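Local coordinates for pyruvate carboxylase n-terminal domain (Aquifex aeolicus, PDB 1ULZ), which forms the biotin carboxylase subunit of a pyruvate carboxylase, a multidomain protein that includes a domain of the ATP-grasp superfamily, at residues K157-G162 with D195-K200; K138-A143 with N179-S184. The protein carries 1 engineered substitution. One frame throughout, in Å; residues are numbered along the deposited sequence.

Contact 1: K157-G162 with D195-K200; sequences KATAGG and DLLLEK
T159 and L197 are brought together by their first torsions. In T159, chi1 of 68° sets OG1 between the backbone N and the carbonyl carbon, facing D195, and swings CG2 anti to that carbon; in L197 it is CG that stands anti to the carbonyl carbon (chi1 -60°). T159 OG1 donates to D195 O at 2.9 Å, in the carbonyl plane and on a lone pair. T159 N reaches D195 O as well, at 3.3 Å, but more loosely, from 58° out of the plane. A single residue thus holds one carbonyl oxygen with both a side-chain and a backbone donor. Meanwhile T159 CG2 presses on L197 CD1 at 3.4 Å, closer than normal carbon contact, the two side chains crossing at about a right angle. Next along, A160 CB lies against the D195 carboxylate, 3.5 Å from OD2. On the face away from the K157 and L197 side chains, A158 CB meets L196 CD2 at 3.6 Å. K157 N donates to L197 O at 3.0 Å and L197 N to K157 O at 2.9 Å; these reciprocal bonds make K157 and L197 a hydrogen-bonded antiparallel pair, here between the central and an outer strand of a three-stranded sheet within the ATP-grasp family region.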
loop_
_atom_site.group_PDB
_atom_site.type_symbol
_atom_site.label_atom_id
_atom_site.label_comp_id
_atom_site.label_asym_id
_atom_site.label_seq_id
_atom_site.Cartn_x
_atom_site.Cartn_y
_atom_site.Cartn_z
ATOM N N LYS A 157 41.661 24.925 -1.703
ATOM C CA LYS A 157 40.874 26.088 -2.097
ATOM C C LYS A 157 41.185 27.337 -1.289
ATOM O O LYS A 157 41.367 27.277 -0.073
ATOM C CB LYS A 157 39.375 25.783 -2.007
ATOM C CG LYS A 157 38.815 25.658 -0.598
ATOM C CD LYS A 157 37.343 25.215 -0.653
ATOM C CE LYS A 157 36.627 25.374 0.692
ATOM N NZ LYS A 157 35.632 26.508 0.644
ATOM N N ALA A 158 41.248 28.468 -1.983
ATOM C CA ALA A 158 41.532 29.750 -1.349
ATOM C C ALA A 158 40.229 30.332 -0.814
ATOM O O ALA A 158 39.189 30.260 -1.472
ATOM C CB ALA A 158 42.163 30.697 -2.357
ATOM N N THR A 159 40.274 30.902 0.384
ATOM C CA THR A 159 39.068 31.470 0.966
ATOM C C THR A 159 39.225 32.943 1.315
ATOM O O THR A 159 38.378 33.509 1.997
ATOM C CB THR A 159 38.646 30.704 2.233
ATOM O OG1 THR A 159 39.617 30.919 3.266
ATOM C CG2 THR A 159 38.550 29.207 1.938
ATOM N N ALA A 160 40.305 33.562 0.850
ATOM C CA ALA A 160 40.536 34.979 1.107
ATOM C C ALA A 160 41.377 35.569 -0.023
ATOM O O ALA A 160 41.915 34.831 -0.851
ATOM C CB ALA A 160 41.244 35.161 2.445
ATOM N N GLY A 161 41.480 36.895 -0.062
ATOM C CA GLY A 161 42.256 37.548 -1.104
ATOM C C GLY A 161 41.547 37.595 -2.445
ATOM O O GLY A 161 40.466 37.025 -2.614
ATOM N N GLY A 162 42.167 38.267 -3.410
ATOM C CA GLY A 162 41.577 38.397 -4.730
ATOM C C GLY A 162 42.099 37.381 -5.722
ATOM O O GLY A 162 42.073 37.613 -6.928
ATOM N N ASP A 195 44.500 32.133 2.528
ATOM C CA ASP A 195 43.759 31.391 3.540
ATOM C C ASP A 195 43.363 30.076 2.895
ATOM O O ASP A 195 42.181 29.742 2.797
ATOM C CB ASP A 195 42.514 32.169 3.969
ATOM C CG ASP A 195 42.828 33.263 4.971
ATOM O OD1 ASP A 195 44.026 33.597 5.133
ATOM O OD2 ASP A 195 41.880 33.788 5.596
ATOM N N LEU A 196 44.370 29.343 2.440
ATOM C CA LEU A 196 44.155 28.067 1.778
ATOM C C LEU A 196 43.714 26.981 2.743
ATOM O O LEU A 196 44.293 26.815 3.815
ATOM C CB LEU A 196 45.434 27.620 1.068
ATOM C CG LEU A 196 46.002 28.589 0.031
ATOM C CD1 LEU A 196 47.238 27.973 -0.623
ATOM C CD2 LEU A 196 44.947 28.888 -1.011
ATOM N N LEU A 197 42.680 26.247 2.345
ATOM C CA LEU A 197 42.149 25.152 3.140
ATOM C C LEU A 197 42.303 23.877 2.314
ATOM O O LEU A 197 42.252 23.922 1.083
ATOM C CB LEU A 197 40.661 25.380 3.432
ATOM C CG LEU A 197 40.229 26.631 4.204
ATOM C CD1 LEU A 197 38.705 26.708 4.215
ATOM C CD2 LEU A 197 40.771 26.585 5.629
ATOM N N LEU A 198 42.507 22.748 2.984
ATOM C CA LEU A 198 42.630 21.462 2.301
ATOM C C LEU A 198 41.511 20.573 2.856
ATOM O O LEU A 198 41.172 20.663 4.034
ATOM C CB LEU A 198 43.993 20.812 2.579
ATOM C CG LEU A 198 44.363 19.657 1.638
ATOM C CD1 LEU A 198 44.757 20.229 0.289
ATOM C CD2 LEU A 198 45.514 18.838 2.198
ATOM N N GLU A 199 40.943 19.723 2.011
ATOM C CA GLU A 199 39.862 18.833 2.426
ATOM C C GLU A 199 39.956 17.535 1.640
ATOM O O GLU A 199 40.412 17.527 0.508
ATOM C CB GLU A 199 38.506 19.502 2.145
ATOM C CG GLU A 199 37.283 18.624 2.387
ATOM C CD GLU A 199 36.060 19.087 1.589
ATOM O OE1 GLU A 199 35.714 20.291 1.666
ATOM O OE2 GLU A 199 35.451 18.245 0.882
ATOM N N LYS A 200 39.527 16.430 2.237
ATOM C CA LYS A 200 39.557 15.158 1.534
ATOM C C LYS A 200 38.503 15.240 0.430
ATOM O O LYS A 200 37.413 15.767 0.657
ATOM C CB LYS A 200 39.213 14.021 2.491
ATOM C CG LYS A 200 39.511 12.635 1.949
ATOM C CD LYS A 200 39.002 11.574 2.922
ATOM C CE LYS A 200 39.623 10.220 2.645
ATOM N NZ LYS A 200 39.336 9.738 1.274
#

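Contact 2: K138-A143 with N179-S184; sequences KSLEEA and NYEQAS
Y180 O accepts from S184 N at 3.0 Å, a helical bond one turn along from the ring that makes the contact. On the other segment, K138 N donates to E142 OE2 at 3.0 Å, nearly straight at the hydrogen but from 68° above the carboxylate plane, and E142 N donates to S139 OG at 3.2 Å. The latter bond makes S139 the N-cap of helix 140-150; because E142 accepts from K138 and not from S139 itself, the pair falls short of a strict capping box. Y180 packs against this capped first turn. Its CB already points toward the 138-143 segment, and with CG anti to the backbone N (chi1 -171°) the ring extends across to L140 and S139. L140 CB sits over one ring face, 4.2 Å from the centroid and 20° off the normal, a CH-pi contact. L140 CG comes to 3.8 Å of Y180 CD2, while A143 CB approaches Y180 CD1 obliquely at 4.4 Å. Beyond the ring, Y180 OH lies 3.6 Å from S139 C. L137 and L196 also touch the tyrosine side chain. These polar bonds are made within each segment, none across; the contact probably rests on apolar packing and the CH-pi approach, with no hydrogen bond across to fix the rotation of the helices.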
loop_
_atom_site.group_PDB
_atom_site.type_symbol
_atom_site.label_atom_id
_atom_site.label_comp_id
_atom_site.label_asym_id
_atom_site.label_seq_id
_atom_site.Cartn_x
_atom_site.Cartn_y
_atom_site.Cartn_z
ATOM N N LYS A 138 49.263 26.071 7.260
ATOM C CA LYS A 138 50.426 26.814 7.718
ATOM C C LYS A 138 51.508 26.872 6.655
ATOM O O LYS A 138 52.195 27.881 6.527
ATOM C CB LYS A 138 51.004 26.180 8.987
ATOM C CG LYS A 138 50.185 26.422 10.248
ATOM C CD LYS A 138 50.973 25.974 11.466
ATOM C CE LYS A 138 52.377 26.592 11.447
ATOM N NZ LYS A 138 53.188 26.263 12.660
ATOM N N SER A 139 51.655 25.790 5.895
ATOM C CA SER A 139 52.676 25.727 4.857
ATOM C C SER A 139 52.436 24.575 3.888
ATOM O O SER A 139 51.493 23.787 4.044
ATOM C CB SER A 139 54.046 25.533 5.488
ATOM O OG SER A 139 54.136 24.231 6.045
ATOM N N LEU A 140 53.315 24.474 2.897
ATOM C CA LEU A 140 53.215 23.422 1.897
ATOM C C LEU A 140 53.586 22.100 2.559
ATOM O O LEU A 140 53.004 21.053 2.264
ATOM C CB LEU A 140 54.171 23.710 0.741
ATOM C CG LEU A 140 53.922 23.060 -0.621
ATOM C CD1 LEU A 140 55.040 23.465 -1.559
ATOM C CD2 LEU A 140 53.869 21.556 -0.504
ATOM N N GLU A 141 54.562 22.155 3.456
ATOM C CA GLU A 141 55.002 20.958 4.155
ATOM C C GLU A 141 53.863 20.373 4.982
ATOM O O GLU A 141 53.689 19.154 5.038
ATOM C CB GLU A 141 56.205 21.282 5.050
ATOM C CG GLU A 141 57.514 21.411 4.274
ATOM C CD GLU A 141 57.811 20.154 3.470
ATOM O OE1 GLU A 141 57.793 19.063 4.077
ATOM O OE2 GLU A 141 58.053 20.246 2.242
ATOM N N GLU A 142 53.090 21.245 5.619
ATOM C CA GLU A 142 51.963 20.808 6.429
ATOM C C GLU A 142 50.876 20.230 5.537
ATOM O O GLU A 142 50.218 19.253 5.897
ATOM C CB GLU A 142 51.406 21.985 7.234
ATOM C CG GLU A 142 50.091 21.697 7.936
ATOM C CD GLU A 142 49.663 22.838 8.845
ATOM O OE1 GLU A 142 50.406 23.137 9.806
ATOM O OE2 GLU A 142 48.599 23.442 8.603
ATOM N N ALA A 143 50.693 20.834 4.369
ATOM C CA ALA A 143 49.685 20.367 3.424
ATOM C C ALA A 143 50.049 18.978 2.912
ATOM O O ALA A 143 49.185 18.113 2.774
ATOM C CB ALA A 143 49.563 21.343 2.253
ATOM N N ASN A 179 49.469 22.892 -7.356
ATOM C CA ASN A 179 48.266 23.658 -7.058
ATOM C C ASN A 179 48.507 24.635 -5.915
ATOM O O ASN A 179 47.958 25.736 -5.904
ATOM C CB ASN A 179 47.102 22.733 -6.696
ATOM C CG ASN A 179 46.503 22.055 -7.907
ATOM O OD1 ASN A 179 46.338 22.675 -8.951
ATOM N ND2 ASN A 179 46.161 20.776 -7.769
ATOM N N TYR A 180 49.321 24.224 -4.949
ATOM C CA TYR A 180 49.615 25.079 -3.809
ATOM C C TYR A 180 50.406 26.307 -4.252
ATOM O O TYR A 180 50.132 27.420 -3.815
ATOM C CB TYR A 180 50.425 24.317 -2.753
ATOM C CG TYR A 180 50.572 25.083 -1.456
ATOM C CD1 TYR A 180 49.670 24.902 -0.414
ATOM C CD2 TYR A 180 51.580 26.027 -1.293
ATOM C CE1 TYR A 180 49.767 25.639 0.755
ATOM C CE2 TYR A 180 51.685 26.771 -0.129
ATOM C CZ TYR A 180 50.776 26.574 0.893
ATOM O OH TYR A 180 50.872 27.315 2.056
ATOM N N GLU A 181 51.385 26.098 -5.125
ATOM C CA GLU A 181 52.211 27.197 -5.608
ATOM C C GLU A 181 51.419 28.158 -6.486
ATOM O O GLU A 181 51.551 29.378 -6.356
ATOM C CB GLU A 181 53.418 26.643 -6.365
ATOM C CG GLU A 181 54.155 25.586 -5.560
ATOM C CD GLU A 181 55.529 25.260 -6.102
ATOM O OE1 GLU A 181 55.685 25.141 -7.337
ATOM O OE2 GLU A 181 56.458 25.105 -5.283
ATOM N N GLN A 182 50.584 27.610 -7.367
ATOM C CA GLN A 182 49.769 28.433 -8.254
ATOM C C GLN A 182 48.789 29.269 -7.450
ATOM O O GLN A 182 48.547 30.440 -7.758
ATOM C CB GLN A 182 48.995 27.552 -9.234
ATOM C CG GLN A 182 48.016 28.310 -10.137
ATOM C CD GLN A 182 48.676 29.408 -10.968
ATOM O OE1 GLN A 182 49.776 29.230 -11.497
ATOM N NE2 GLN A 182 47.993 30.545 -11.098
ATOM N N ALA A 183 48.229 28.661 -6.411
ATOM C CA ALA A 183 47.265 29.343 -5.567
ATOM C C ALA A 183 47.892 30.465 -4.747
ATOM O O ALA A 183 47.320 31.553 -4.637
ATOM C CB ALA A 183 46.581 28.338 -4.640
ATOM N N SER A 184 49.056 30.203 -4.155
ATOM C CA SER A 184 49.717 31.218 -3.338
ATOM C C SER A 184 50.294 32.304 -4.229
ATOM O O SER A 184 50.476 33.448 -3.803
ATOM C CB SER A 184 50.815 30.587 -2.468
ATOM O OG SER A 184 51.739 29.840 -3.240
#

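In the fold
The two contacts alternate along the chain: 138-143, 157-162, 179-184, then 195-200, so each spans one segment of the other. Helix 140-150 leads into strand 154-158, and helix 173-189 into strand 196-200, all within the ATP-grasp part of the protein. The centres of the two contacts are about 10 Å apart, and they touch directly: L196 CD1 lies 3.7 Å from Y180 CE1, L196 CD2 4.0 Å from A183 CB, and L198 CD2 3.8 Å from A143 O. Contact 1 thus pairs strands of the small antiparallel sheet, and contact 2 joins the helices covering its L196 and L198 face. With contact centres about 29 and 37 Å from the chain centre, both lie in a peripheral alpha/beta part, consistent with the small lid subdomain of ATP-grasp proteins.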